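Local coordinates for CBS domain protein/ACT domain protein (Thermotoga maritima, PDB 1VR9) that is of unknown function but joins a pair of CBS domains to an ACT domain and may bind magnesium, at residues D22-E27 and E103-V108. Numbering follows the deposited sequence. Where two conformers were deposited one is given.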
loop_
_atom_site.group_PDB
_atom_site.type_symbol
_atom_site.label_atom_id
_atom_site.label_comp_id
_atom_site.label_asym_id
_atom_site.label_seq_id
_atom_site.Cartn_x
_atom_site.Cartn_y
_atom_site.Cartn_z
ATOM N N ASP A 22 -10.502 1.101 0.281
ATOM C CA ASP A 22 -10.702 -0.242 0.813
ATOM C C ASP A 22 -9.378 -1.005 0.668
ATOM O O ASP A 22 -9.173 -1.789 -0.269
ATOM C CB ASP A 22 -11.875 -0.908 0.054
ATOM C CG ASP A 22 -12.601 -1.988 0.871
ATOM O OD1 ASP A 22 -12.183 -2.298 2.011
ATOM O OD2 ASP A 22 -13.611 -2.524 0.357
ATOM N N PHE A 23 -8.460 -0.759 1.607
ATOM C CA PHE A 23 -7.144 -1.398 1.621
ATOM C C PHE A 23 -6.585 -1.473 3.042
ATOM O O PHE A 23 -7.005 -0.678 3.912
ATOM C CB PHE A 23 -6.178 -0.612 0.730
ATOM C CG PHE A 23 -5.834 0.749 1.250
ATOM C CD1 PHE A 23 -6.648 1.840 0.974
ATOM C CD2 PHE A 23 -4.670 0.968 1.973
ATOM C CE1 PHE A 23 -6.349 3.102 1.448
ATOM C CE2 PHE A 23 -4.364 2.243 2.439
ATOM C CZ PHE A 23 -5.191 3.300 2.176
ATOM N N PRO A 24 -5.633 -2.402 3.283
ATOM C CA PRO A 24 -5.069 -2.570 4.630
ATOM C C PRO A 24 -4.088 -1.444 5.012
ATOM O O PRO A 24 -3.103 -1.215 4.325
ATOM C CB PRO A 24 -4.356 -3.917 4.548
ATOM C CG PRO A 24 -3.985 -4.054 3.102
ATOM C CD PRO A 24 -5.059 -3.375 2.316
HETATM N N MSE A 25 -4.323 -0.804 6.151
HETATM C CA MSE A 25 -3.506 0.340 6.567
HETATM C C MSE A 25 -3.312 0.310 8.085
HETATM O O MSE A 25 -4.268 0.055 8.822
HETATM C CB MSE A 25 -4.211 1.638 6.137
HETATM C CG MSE A 25 -3.454 2.941 6.417
HETATM SE SE MSE A 25 -3.336 3.479 8.283
HETATM C CE MSE A 25 -5.215 3.486 8.771
ATOM N N VAL A 26 -2.086 0.585 8.548
ATOM C CA VAL A 26 -1.863 0.814 9.980
ATOM C C VAL A 26 -0.968 2.021 10.180
ATOM O O VAL A 26 -0.299 2.449 9.248
ATOM C CB VAL A 26 -1.208 -0.394 10.731
ATOM C CG1 VAL A 26 -2.132 -1.597 10.715
ATOM C CG2 VAL A 26 0.180 -0.709 10.196
ATOM N N GLU A 27 -0.935 2.527 11.405
ATOM C CA GLU A 27 0.012 3.598 11.763
ATOM C C GLU A 27 1.366 2.998 12.154
ATOM O O GLU A 27 1.435 1.855 12.584
ATOM C CB GLU A 27 -0.557 4.436 12.922
ATOM C CG GLU A 27 0.219 5.715 13.279
ATOM C CD GLU A 27 1.250 5.515 14.388
ATOM O OE1 GLU A 27 1.148 4.517 15.146
ATOM O OE2 GLU A 27 2.166 6.351 14.502
ATOM N N GLU A 103 3.142 -5.896 -5.413
ATOM C CA GLU A 103 2.388 -5.860 -4.175
ATOM C C GLU A 103 0.923 -5.757 -4.566
ATOM O O GLU A 103 0.615 -5.202 -5.617
ATOM C CB GLU A 103 2.787 -4.624 -3.362
ATOM C CG GLU A 103 4.211 -4.602 -2.834
ATOM C CD GLU A 103 4.462 -5.586 -1.717
ATOM O OE1 GLU A 103 3.520 -5.931 -0.968
ATOM O OE2 GLU A 103 5.623 -6.055 -1.606
ATOM N N PRO A 104 0.012 -6.292 -3.743
ATOM C CA PRO A 104 -1.428 -6.173 -4.049
ATOM C C PRO A 104 -2.029 -4.779 -4.002
ATOM O O PRO A 104 -3.107 -4.581 -4.580
ATOM C CB PRO A 104 -2.081 -7.040 -2.981
ATOM C CG PRO A 104 -1.125 -7.160 -1.917
ATOM C CD PRO A 104 0.232 -7.100 -2.532
ATOM N N TYR A 105 -1.388 -3.861 -3.277
ATOM C CA TYR A 105 -1.833 -2.491 -3.152
ATOM C C TYR A 105 -0.684 -1.506 -3.300
ATOM O O TYR A 105 0.347 -1.616 -2.610
ATOM C CB TYR A 105 -2.529 -2.260 -1.809
ATOM C CG TYR A 105 -3.708 -3.147 -1.577
ATOM C CD1 TYR A 105 -4.971 -2.758 -1.982
ATOM C CD2 TYR A 105 -3.579 -4.361 -0.905
ATOM C CE1 TYR A 105 -6.085 -3.561 -1.753
ATOM C CE2 TYR A 105 -4.682 -5.171 -0.679
ATOM C CZ TYR A 105 -5.928 -4.766 -1.092
ATOM O OH TYR A 105 -7.024 -5.588 -0.857
ATOM N N LEU A 106 -0.851 -0.578 -4.235
ATOM C CA LEU A 106 0.116 0.475 -4.521
ATOM C C LEU A 106 -0.326 1.784 -3.817
ATOM O O LEU A 106 -1.426 2.317 -4.073
ATOM C CB LEU A 106 0.247 0.680 -6.034
ATOM C CG LEU A 106 1.034 1.889 -6.522
ATOM C CD1 LEU A 106 2.482 1.826 -6.103
ATOM C CD2 LEU A 106 0.944 2.001 -8.026
ATOM N N PRO A 107 0.492 2.275 -2.875
ATOM C CA PRO A 107 0.161 3.530 -2.214
ATOM C C PRO A 107 0.047 4.717 -3.172
ATOM O O PRO A 107 0.822 4.815 -4.127
ATOM C CB PRO A 107 1.333 3.720 -1.228
ATOM C CG PRO A 107 1.817 2.393 -0.970
ATOM C CD PRO A 107 1.704 1.679 -2.291
ATOM N N VAL A 108 -0.947 5.567 -2.924
ATOM C CA VAL A 108 -1.174 6.813 -3.663
ATOM C C VAL A 108 -1.029 7.994 -2.720
ATOM O O VAL A 108 -1.607 8.008 -1.635
ATOM C CB VAL A 108 -2.581 6.834 -4.328
ATOM C CG1 VAL A 108 -2.837 8.148 -5.040
ATOM C CG2 VAL A 108 -2.714 5.637 -5.281
HETATM O O HOH W 1 -9.565 -4.123 -1.290
#
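Tyr105 spans the interface between the two CBS domains and lays one face of its ring on Pro24 of the opposing domain. Pro24 CD sits 3.7 Å from the ring centroid, only 19° off the normal, a CH-pi contact displaced toward the rim; there Pro24 CD comes within 3.5 Å of Tyr105 CE2, and Pro24 CG rests a little farther out. Over the same face, Phe23 CB lies 3.7 Å from Tyr105 CD1. Phe23 meets the ring with CA and CB, not with its phenyl group: chi1 of 68° wedges CG between the backbone N and the carbonyl carbon, and the phenyl ring leads off to Ile48 and Ala118. The phenol end is tied by water 1, in the plane of the Tyr105 ring, which donates to Asp22 O at 2.6 Å and hydrogen-bonds Tyr105 OH at 3.0 Å. Swapping the tyrosine for an alanine would probably leave Pro24 CD without its aromatic surface, open a gap beside Phe23 CB and deprive the water of its phenol partner. Asp22, Phe23 and Pro24 lead into strand 25-27, outermost in its sheet within this chain and paired with 46-50, whereas Tyr105 begins the central strand 105-109 of the second sheet. Tyr105 N bonds Glu46 OE1 on strand 46-50, tying the two sheets together, while its side chain touches Ser120 within its own sheet and helix 91-100 packs against Leu106.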